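Local structure of esterase D (Lactobacillus rhamnosus, 3DKR) at residues 180-191 / 203-214; 10-18 / 33-41. The protein probably hydrolyses carboxylic esters as a serine hydrolase of the alpha/beta-hydrolase fold. All blocks are in the same frame, centred on the assembly; numbering follows the deposited sequence.

Contact 1 of 2, residues 180-191 / 203-214; sequences LNLVKQPTFIGQ and AYQLRDALINAA
Ile189, Leu206 and Leu210 interlock where strand 187-191 lies antiparallel on helix 203-209, the axes 168° apart and 9.3 Å from each other. Ile189 is the bump from the strand: its CG1 stands beside the backbone N (chi1 -58°), which sends CD1 into a hollow of the helix, 3.7 Å from Leu206 CG and 3.5 Å from Arg207 N, with Leu210 CD1 as a further wall, while the CG2 branch rests on Ala203. Leu206 divides its methyls, CD2 meeting Ile189 and CD1 wedging 3.7 Å from Leu180 CD1. The two leucines cross at about a right angle, and Ala209 CB lies 3.6 Å from Leu180 CD1. Leu210 likewise forks: CD1 meets Thr187 CG2 tip to tip, and CD2 packs 3.7 Å from Val183 CB. Met108 and Glu112 of helix 101-113 touch Leu180 and Val183 as well.

Past the helix, Leu210-Ala213 form a type I turn and polar bonds take over. Asn212 ND2 donates to Asn181 O over 2.8 Å, almost straight at 178°, in the carbonyl plane and on a lone pair. Ala214 N also hydrogen-bonds Lys184 O at 2.8 Å. Water 1 donates to Leu180 O and Val183 O and accepts from Asn212 N, tying residues 180-184 to the chain after the helix.

The contact joins strand and helix of the beta-alpha-beta unit 187-192, 202-209, 216-221. Its chemistry is therefore divided: apolar interlocking sets the helix on the sheet, whereas directional bonds to backbone carbonyls and one bridging water fix how 180-184 meets 212-214.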
loop_
_atom_site.group_PDB
_atom_site.type_symbol
_atom_site.label_atom_id
_atom_site.label_comp_id
_atom_site.label_asym_id
_atom_site.label_seq_id
_atom_site.Cartn_x
_atom_site.Cartn_y
_atom_site.Cartn_z
ATOM N N LEU A 180 10.038 1.182 -13.762
ATOM C CA LEU A 180 10.615 1.962 -12.652
ATOM C C LEU A 180 11.602 3.038 -13.141
ATOM O O LEU A 180 11.789 4.064 -12.476
ATOM C CB LEU A 180 11.274 1.058 -11.629
ATOM C CG LEU A 180 10.303 0.264 -10.747
ATOM C CD1 LEU A 180 11.085 -0.806 -10.015
ATOM C CD2 LEU A 180 9.549 1.175 -9.765
ATOM N N ASN A 181 12.198 2.813 -14.309
ATOM C CA ASN A 181 13.049 3.830 -14.940
ATOM C C ASN A 181 12.317 5.137 -15.195
ATOM O O ASN A 181 12.955 6.193 -15.352
ATOM C CB ASN A 181 13.653 3.306 -16.257
ATOM C CG ASN A 181 12.619 3.072 -17.324
ATOM O OD1 ASN A 181 12.360 3.944 -18.153
ATOM N ND2 ASN A 181 12.014 1.878 -17.323
ATOM N N LEU A 182 10.990 5.082 -15.270
ATOM C CA LEU A 182 10.196 6.283 -15.532
ATOM C C LEU A 182 10.090 7.211 -14.322
ATOM O O LEU A 182 9.714 8.388 -14.473
ATOM C CB LEU A 182 8.799 5.915 -16.014
ATOM C CG LEU A 182 8.692 5.178 -17.348
ATOM C CD1 LEU A 182 7.236 4.920 -17.674
ATOM C CD2 LEU A 182 9.381 5.986 -18.474
ATOM N N VAL A 183 10.407 6.716 -13.127
ATOM C CA VAL A 183 10.208 7.520 -11.921
ATOM C C VAL A 183 11.283 8.594 -11.787
ATOM O O VAL A 183 12.464 8.285 -11.680
ATOM C CB VAL A 183 10.231 6.678 -10.640
ATOM C CG1 VAL A 183 10.016 7.569 -9.407
ATOM C CG2 VAL A 183 9.150 5.599 -10.701
ATOM N N LYS A 184 10.856 9.855 -11.793
ATOM C CA LYS A 184 11.770 10.976 -11.578
ATOM C C LYS A 184 11.684 11.565 -10.163
ATOM O O LYS A 184 12.615 12.244 -9.701
ATOM C CB LYS A 184 11.477 12.081 -12.588
ATOM C CG LYS A 184 11.611 11.694 -14.057
ATOM C CD LYS A 184 12.880 10.942 -14.402
ATOM C CE LYS A 184 12.877 10.487 -15.870
ATOM N NZ LYS A 184 13.161 9.010 -16.011
ATOM N N GLN A 185 10.569 11.317 -9.476
ATOM C CA GLN A 185 10.312 11.921 -8.182
ATOM C C GLN A 185 11.160 11.302 -7.086
ATOM O O GLN A 185 11.540 10.122 -7.184
ATOM C CB GLN A 185 8.848 11.734 -7.763
ATOM C CG GLN A 185 7.820 12.364 -8.679
ATOM C CD GLN A 185 7.270 11.409 -9.712
ATOM O OE1 GLN A 185 7.937 10.452 -10.105
ATOM N NE2 GLN A 185 6.039 11.668 -10.160
ATOM N N PRO A 186 11.399 12.063 -6.008
ATOM C CA PRO A 186 11.900 11.460 -4.790
ATOM C C PRO A 186 11.018 10.268 -4.388
ATOM O O PRO A 186 9.785 10.370 -4.446
ATOM C CB PRO A 186 11.779 12.593 -3.762
ATOM C CG PRO A 186 11.832 13.833 -4.578
ATOM C CD PRO A 186 11.194 13.519 -5.862
ATOM N N THR A 187 11.656 9.166 -4.012
ATOM C CA THR A 187 10.942 7.937 -3.630
ATOM C C THR A 187 11.363 7.457 -2.249
ATOM O O THR A 187 12.552 7.371 -1.935
ATOM C CB THR A 187 11.190 6.837 -4.654
ATOM O OG1 THR A 187 10.822 7.308 -5.952
ATOM C CG2 THR A 187 10.396 5.570 -4.317
ATOM N N PHE A 188 10.358 7.126 -1.444
ATOM C CA PHE A 188 10.525 6.594 -0.100
ATOM C C PHE A 188 10.363 5.086 -0.142
ATOM O O PHE A 188 9.435 4.572 -0.764
ATOM C CB PHE A 188 9.460 7.189 0.833
ATOM C CG PHE A 188 9.583 6.746 2.256
ATOM C CD1 PHE A 188 10.346 7.475 3.163
ATOM C CD2 PHE A 188 8.983 5.575 2.695
ATOM C CE1 PHE A 188 10.483 7.059 4.487
ATOM C CE2 PHE A 188 9.108 5.165 4.014
ATOM C CZ PHE A 188 9.876 5.901 4.908
ATOM N N ILE A 189 11.264 4.382 0.534
ATOM C CA ILE A 189 11.160 2.921 0.668
ATOM C C ILE A 189 11.319 2.513 2.117
ATOM O O ILE A 189 12.367 2.757 2.724
ATOM C CB ILE A 189 12.214 2.171 -0.167
ATOM C CG1 ILE A 189 12.083 2.538 -1.644
ATOM C CG2 ILE A 189 12.059 0.653 0.059
ATOM C CD1 ILE A 189 13.164 1.935 -2.577
ATOM N N GLY A 190 10.268 1.927 2.688
ATOM C CA GLY A 190 10.329 1.340 4.008
ATOM C C GLY A 190 10.031 -0.144 3.937
ATOM O O GLY A 190 9.157 -0.570 3.179
ATOM N N GLN A 191 10.756 -0.938 4.719
ATOM C CA GLN A 191 10.615 -2.389 4.678
ATOM C C GLN A 191 10.853 -2.999 6.057
ATOM O O GLN A 191 11.872 -2.726 6.689
ATOM C CB GLN A 191 11.618 -2.965 3.688
ATOM C CG GLN A 191 11.641 -4.476 3.609
ATOM C CD GLN A 191 10.309 -5.060 3.252
ATOM O OE1 GLN A 191 9.771 -4.773 2.177
ATOM N NE2 GLN A 191 9.784 -5.928 4.120
ATOM N N ALA A 203 13.124 -4.893 -1.475
ATOM C CA ALA A 203 13.248 -3.461 -1.236
ATOM C C ALA A 203 14.544 -2.924 -1.859
ATOM O O ALA A 203 14.571 -1.821 -2.401
ATOM C CB ALA A 203 13.203 -3.174 0.259
ATOM N N TYR A 204 15.618 -3.703 -1.750
ATOM C CA TYR A 204 16.898 -3.325 -2.342
ATOM C C TYR A 204 16.844 -3.334 -3.859
ATOM O O TYR A 204 17.419 -2.466 -4.523
ATOM C CB TYR A 204 17.999 -4.263 -1.866
ATOM C CG TYR A 204 18.187 -4.270 -0.372
ATOM C CD1 TYR A 204 18.790 -3.198 0.267
ATOM C CD2 TYR A 204 17.758 -5.329 0.402
ATOM C CE1 TYR A 204 18.981 -3.190 1.648
ATOM C CE2 TYR A 204 17.927 -5.336 1.771
ATOM C CZ TYR A 204 18.550 -4.265 2.397
ATOM O OH TYR A 204 18.745 -4.244 3.756
ATOM N N GLN A 205 16.122 -4.299 -4.428
ATOM C CA GLN A 205 15.950 -4.315 -5.879
ATOM C C GLN A 205 15.147 -3.099 -6.369
ATOM O O GLN A 205 15.439 -2.522 -7.426
ATOM C CB GLN A 205 15.277 -5.614 -6.338
ATOM C CG GLN A 205 16.151 -6.859 -6.269
ATOM C CD GLN A 205 15.712 -7.929 -7.286
ATOM O OE1 GLN A 205 14.533 -8.015 -7.654
ATOM N NE2 GLN A 205 16.668 -8.716 -7.772
ATOM N N LEU A 206 14.132 -2.713 -5.599
ATOM C CA LEU A 206 13.339 -1.541 -5.933
ATOM C C LEU A 206 14.248 -0.309 -5.904
ATOM O O LEU A 206 14.308 0.439 -6.872
ATOM C CB LEU A 206 12.159 -1.402 -4.964
ATOM C CG LEU A 206 11.318 -0.133 -5.044
ATOM C CD1 LEU A 206 10.749 0.055 -6.446
ATOM C CD2 LEU A 206 10.219 -0.177 -3.954
ATOM N N ARG A 207 14.975 -0.135 -4.805
ATOM C CA ARG A 207 15.950 0.955 -4.684
ATOM C C ARG A 207 16.876 1.018 -5.884
ATOM O O ARG A 207 17.059 2.080 -6.484
ATOM C CB ARG A 207 16.774 0.775 -3.419
ATOM C CG ARG A 207 17.888 1.821 -3.234
ATOM C CD ARG A 207 18.889 1.361 -2.181
ATOM N NE ARG A 207 19.619 0.178 -2.633
ATOM C CZ ARG A 207 20.427 -0.548 -1.869
ATOM N NH1 ARG A 207 20.617 -0.232 -0.594
ATOM N NH2 ARG A 207 21.039 -1.608 -2.393
ATOM N N ASP A 208 17.468 -0.121 -6.234
ATOM C CA ASP A 208 18.437 -0.171 -7.330
ATOM C C ASP A 208 17.838 0.091 -8.722
ATOM O O ASP A 208 18.560 0.525 -9.631
ATOM C CB ASP A 208 19.169 -1.519 -7.324
ATOM C CG ASP A 208 20.039 -1.721 -6.093
ATOM O OD1 ASP A 208 20.231 -0.782 -5.286
ATOM O OD2 ASP A 208 20.552 -2.858 -5.938
ATOM N N ALA A 209 16.543 -0.187 -8.912
ATOM C CA ALA A 209 15.901 -0.011 -10.223
ATOM C C ALA A 209 15.511 1.439 -10.478
ATOM O O ALA A 209 15.227 1.804 -11.616
ATOM C CB ALA A 209 14.655 -0.902 -10.359
ATOM N N LEU A 210 15.482 2.247 -9.417
ATOM C CA LEU A 210 15.016 3.642 -9.503
ATOM C C LEU A 210 16.152 4.545 -9.981
ATOM O O LEU A 210 16.534 5.501 -9.308
ATOM C CB LEU A 210 14.467 4.106 -8.158
ATOM C CG LEU A 210 13.110 3.457 -7.822
ATOM C CD1 LEU A 210 12.818 3.536 -6.339
ATOM C CD2 LEU A 210 11.991 4.071 -8.638
ATOM N N ILE A 211 16.668 4.243 -11.164
ATOM C CA ILE A 211 17.909 4.874 -11.634
ATOM C C ILE A 211 17.746 6.368 -11.945
ATOM O O ILE A 211 18.731 7.122 -11.929
ATOM C CB ILE A 211 18.496 4.129 -12.861
ATOM C CG1 ILE A 211 17.534 4.141 -14.040
ATOM C CG2 ILE A 211 18.848 2.679 -12.488
ATOM C CD1 ILE A 211 18.198 3.672 -15.338
ATOM N N ASN A 212 16.514 6.796 -12.202
ATOM C CA ASN A 212 16.228 8.196 -12.556
ATOM C C ASN A 212 15.517 9.022 -11.476
ATOM O O ASN A 212 15.239 10.209 -11.677
ATOM C CB ASN A 212 15.443 8.221 -13.848
ATOM C CG ASN A 212 16.252 7.675 -15.008
ATOM O OD1 ASN A 212 17.432 8.014 -15.154
ATOM N ND2 ASN A 212 15.641 6.838 -15.829
ATOM N N ALA A 213 15.240 8.404 -10.332
ATOM C CA ALA A 213 14.594 9.105 -9.214
ATOM C C ALA A 213 15.518 10.195 -8.679
ATOM O O ALA A 213 16.732 9.988 -8.556
ATOM C CB ALA A 213 14.240 8.134 -8.093
ATOM N N ALA A 214 14.948 11.359 -8.377
ATOM C CA ALA A 214 15.743 12.468 -7.802
ATOM C C ALA A 214 16.529 12.058 -6.553
ATOM O O ALA A 214 17.670 12.505 -6.343
ATOM C CB ALA A 214 14.853 13.650 -7.477
HETATM O O HOH W 1 13.867 5.835 -11.718
#

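Contact 2 of 2, residues 10-18 / 33-41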
loop_
_atom_site.group_PDB
_atom_site.type_symbol
_atom_site.label_atom_id
_atom_site.label_comp_id
_atom_site.label_asym_id
_atom_site.label_seq_id
_atom_site.Cartn_x
_atom_site.Cartn_y
_atom_site.Cartn_z
ATOM N N PHE A 10 -20.608 -7.178 12.172
ATOM C CA PHE A 10 -19.237 -6.839 11.681
ATOM C C PHE A 10 -19.229 -5.380 11.258
ATOM O O PHE A 10 -20.216 -4.886 10.700
ATOM C CB PHE A 10 -18.851 -7.769 10.522
ATOM C CG PHE A 10 -17.737 -7.244 9.637
ATOM C CD1 PHE A 10 -16.405 -7.424 9.982
ATOM C CD2 PHE A 10 -18.030 -6.595 8.447
ATOM C CE1 PHE A 10 -15.378 -6.949 9.156
ATOM C CE2 PHE A 10 -17.009 -6.119 7.617
ATOM C CZ PHE A 10 -15.687 -6.301 7.975
ATOM N N ARG A 11 -18.131 -4.680 11.539
ATOM C CA ARG A 11 -18.029 -3.280 11.146
ATOM C C ARG A 11 -17.204 -3.095 9.895
ATOM O O ARG A 11 -15.997 -3.345 9.890
ATOM C CB ARG A 11 -17.461 -2.407 12.259
ATOM C CG ARG A 11 -18.505 -1.500 12.843
ATOM C CD ARG A 11 -17.910 -0.354 13.605
ATOM N NE ARG A 11 -17.605 0.790 12.749
ATOM C CZ ARG A 11 -18.514 1.620 12.246
ATOM N NH1 ARG A 11 -19.805 1.454 12.505
ATOM N NH2 ARG A 11 -18.135 2.639 11.483
ATOM N N LYS A 12 -17.865 -2.610 8.851
ATOM C CA LYS A 12 -17.204 -2.325 7.592
ATOM C C LYS A 12 -16.296 -1.108 7.744
ATOM O O LYS A 12 -16.769 -0.037 8.142
ATOM C CB LYS A 12 -18.250 -2.046 6.506
ATOM C CG LYS A 12 -19.079 -3.267 6.142
ATOM N N PRO A 13 -14.993 -1.254 7.430
ATOM C CA PRO A 13 -14.164 -0.048 7.366
ATOM C C PRO A 13 -14.639 0.814 6.203
ATOM O O PRO A 13 -15.134 0.281 5.204
ATOM C CB PRO A 13 -12.744 -0.589 7.133
ATOM C CG PRO A 13 -12.914 -1.924 6.586
ATOM C CD PRO A 13 -14.225 -2.468 7.092
ATOM N N GLN A 14 -14.547 2.131 6.360
ATOM C CA GLN A 14 -14.964 3.066 5.335
ATOM C C GLN A 14 -13.726 3.761 4.784
ATOM O O GLN A 14 -12.768 3.955 5.518
ATOM C CB GLN A 14 -15.837 4.136 5.985
ATOM C CG GLN A 14 -17.111 3.611 6.614
ATOM C CD GLN A 14 -18.162 3.302 5.582
ATOM O OE1 GLN A 14 -18.261 3.981 4.558
ATOM N NE2 GLN A 14 -18.981 2.283 5.857
ATOM N N PRO A 15 -13.771 4.205 3.525
ATOM C CA PRO A 15 -12.717 5.134 3.112
ATOM C C PRO A 15 -12.835 6.361 3.997
ATOM O O PRO A 15 -13.923 6.643 4.494
ATOM C CB PRO A 15 -13.091 5.490 1.668
ATOM C CG PRO A 15 -14.518 5.104 1.530
ATOM C CD PRO A 15 -14.780 4.006 2.477
ATOM N N PHE A 16 -11.738 7.087 4.213
ATOM C CA PHE A 16 -11.812 8.298 5.035
ATOM C C PHE A 16 -10.838 9.371 4.594
ATOM O O PHE A 16 -9.890 9.091 3.875
ATOM C CB PHE A 16 -11.662 7.996 6.530
ATOM C CG PHE A 16 -10.290 7.519 6.958
ATOM C CD1 PHE A 16 -9.943 6.165 6.907
ATOM C CD2 PHE A 16 -9.363 8.410 7.484
ATOM C CE1 PHE A 16 -8.699 5.730 7.320
ATOM C CE2 PHE A 16 -8.132 7.975 7.897
ATOM C CZ PHE A 16 -7.800 6.627 7.825
ATOM N N GLU A 17 -11.122 10.598 5.007
ATOM C CA GLU A 17 -10.374 11.756 4.529
ATOM C C GLU A 17 -10.245 12.785 5.613
ATOM O O GLU A 17 -11.227 13.117 6.285
ATOM C CB GLU A 17 -11.045 12.399 3.314
ATOM C CG GLU A 17 -10.245 13.582 2.752
ATOM C CD GLU A 17 -10.661 14.034 1.357
ATOM O OE1 GLU A 17 -11.646 13.507 0.792
ATOM O OE2 GLU A 17 -9.969 14.935 0.820
ATOM N N TYR A 18 -9.031 13.297 5.771
ATOM C CA TYR A 18 -8.766 14.425 6.634
ATOM C C TYR A 18 -8.399 15.623 5.795
ATOM O O TYR A 18 -7.520 15.536 4.915
ATOM C CB TYR A 18 -7.588 14.135 7.554
ATOM C CG TYR A 18 -7.746 12.932 8.444
ATOM C CD1 TYR A 18 -8.997 12.513 8.887
ATOM C CD2 TYR A 18 -6.622 12.234 8.880
ATOM C CE1 TYR A 18 -9.122 11.394 9.725
ATOM C CE2 TYR A 18 -6.743 11.142 9.708
ATOM C CZ TYR A 18 -7.993 10.714 10.117
ATOM O OH TYR A 18 -8.098 9.606 10.960
ATOM N N GLY A 33 -6.248 -6.153 3.494
ATOM C CA GLY A 33 -6.354 -5.072 4.465
ATOM C C GLY A 33 -7.540 -4.179 4.205
ATOM O O GLY A 33 -8.554 -4.589 3.613
ATOM N N SER A 34 -7.400 -2.914 4.610
ATOM C CA SER A 34 -8.489 -1.952 4.520
ATOM C C SER A 34 -7.942 -0.609 4.969
ATOM O O SER A 34 -6.741 -0.525 5.353
ATOM C CB SER A 34 -9.647 -2.351 5.438
ATOM O OG SER A 34 -9.368 -2.006 6.787
ATOM N N PRO A 35 -8.774 0.442 4.905
ATOM C CA PRO A 35 -8.300 1.716 5.467
ATOM C C PRO A 35 -7.771 1.616 6.914
ATOM O O PRO A 35 -6.934 2.422 7.300
ATOM C CB PRO A 35 -9.525 2.621 5.341
ATOM C CG PRO A 35 -10.208 2.104 4.064
ATOM C CD PRO A 35 -10.064 0.599 4.202
ATOM N N ASN A 36 -8.217 0.629 7.696
ATOM C CA ASN A 36 -7.692 0.483 9.061
ATOM C C ASN A 36 -6.174 0.332 9.129
ATOM O O ASN A 36 -5.546 0.715 10.128
ATOM C CB ASN A 36 -8.335 -0.699 9.775
ATOM C CG ASN A 36 -9.815 -0.486 10.062
ATOM O OD1 ASN A 36 -10.618 -1.432 9.983
ATOM N ND2 ASN A 36 -10.178 0.734 10.415
ATOM N N ASP A 37 -5.585 -0.216 8.058
ATOM C CA ASP A 37 -4.135 -0.381 7.949
ATOM C C ASP A 37 -3.421 0.963 8.136
ATOM O O ASP A 37 -2.268 1.007 8.538
ATOM C CB ASP A 37 -3.740 -0.900 6.556
ATOM C CG ASP A 37 -4.263 -2.299 6.239
ATOM O OD1 ASP A 37 -4.658 -3.051 7.154
ATOM O OD2 ASP A 37 -4.265 -2.624 5.032
ATOM N N MET A 38 -4.131 2.049 7.834
ATOM C CA MET A 38 -3.527 3.374 7.772
ATOM C C MET A 38 -4.012 4.327 8.872
ATOM O O MET A 38 -3.663 5.510 8.854
ATOM C CB MET A 38 -3.801 4.004 6.396
ATOM C CG MET A 38 -3.172 3.260 5.218
ATOM S SD MET A 38 -1.381 3.279 5.342
ATOM C CE MET A 38 -0.929 2.499 3.786
ATOM N N ASN A 39 -4.808 3.844 9.833
ATOM C CA ASN A 39 -5.337 4.739 10.876
ATOM C C ASN A 39 -4.240 5.494 11.624
ATOM O O ASN A 39 -4.306 6.717 11.768
ATOM C CB ASN A 39 -6.164 3.963 11.911
ATOM C CG ASN A 39 -7.439 3.401 11.346
ATOM O OD1 ASN A 39 -7.855 3.744 10.232
ATOM N ND2 ASN A 39 -8.095 2.512 12.124
ATOM N N PHE A 40 -3.235 4.782 12.108
ATOM C CA PHE A 40 -2.181 5.446 12.888
ATOM C C PHE A 40 -1.412 6.447 12.018
ATOM O O PHE A 40 -1.136 7.573 12.444
ATOM C CB PHE A 40 -1.173 4.469 13.481
ATOM C CG PHE A 40 -1.760 3.434 14.423
ATOM C CD1 PHE A 40 -3.032 3.559 14.986
ATOM C CD2 PHE A 40 -0.993 2.328 14.746
ATOM C CE1 PHE A 40 -3.524 2.560 15.841
ATOM C CE2 PHE A 40 -1.468 1.353 15.601
ATOM C CZ PHE A 40 -2.718 1.465 16.155
ATOM N N MET A 41 -1.045 6.024 10.811
ATOM C CA MET A 41 -0.250 6.870 9.907
ATOM C C MET A 41 -1.030 8.129 9.560
ATOM O O MET A 41 -0.518 9.267 9.651
ATOM C CB MET A 41 0.137 6.085 8.642
ATOM C CG MET A 41 0.786 6.906 7.504
ATOM S SD MET A 41 2.366 7.645 7.986
ATOM C CE MET A 41 3.382 6.176 8.158
#
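Pro13 and Ser34 make a tight carbon-carbon contact between the N-terminal arm and the turn before helix 39-47: Pro13 CG lies 3.5 Å from Ser34 CB, closer than carbon atoms usually pack. Pro13 also leans on the next residue, its CB 4.1 Å from Pro35 CD. Farther along, Phe16 and Pro35 slide past each other in opposite directions, with Phe16 CE1 3.8 Å from Pro35 CB. The ring takes this place with CG between the backbone N and the carbonyl carbon (chi1 68°). Val54 of strand 51-54 touches both Phe16 and Pro35.

A second group of contacts sets carbon against carbonyl oxygen. Gln14 O is 3.5 Å from Pro35 CG, and Pro35 O approaches the edge of the Phe16 ring, near its plane, 3.7 Å from CE1.

No hydrogen bond crosses between the segments; within 33-41, Ser34 OG accepts from Asn36 N at 3.0 Å, forming an ST turn, while Ser34 N donates to Asp37 OD2 from above the carboxylate plane. Asp37 OD2 has a second donor in Ala30 N. Replacing Ser34 with an alanine would remove OG, which would probably leave Asn36 N without this acceptor and the turn against Pro13 less firmly held.

Backbone bonds Asp37 N to Ser34 O and Met38 N to Pro35 O wind 35-38 into a 3-10 segment, with Met38 at the N-cap position of the helix. Phe16 and Tyr18 bond through their backbones to Val54 and Val52, making 16-18 the antiparallel edge strand of the mixed alpha/beta-hydrolase sheet, next to which helix 39-47 begins.

Contact 2 (10-18 / 33-41) closes before contact 1 (180-191 / 203-214) opens, so the two follow in series along the chain. Their centres are 27 Å apart, on opposite sides of the chain's centre, and their nearest atoms stay about 7 Å from each other without touching. What unites them is the seven-stranded sheet: contact 2 includes its outermost strand 16-18, contact 1 strand 187-192, next to the other outermost strand, 216-221. Helices 39-47 and 202-209 are thus joined to distant parts of one sheet. Between these parts lie strands 51-54, 23-28, 94-99 and 119-122, and the predicted nucleophile Ser101 follows strand 94-99. Gln191, in contact 1, hydrogen-bonds Ser125 through OE1 and the predicted charge-relay Asp195 through NE2.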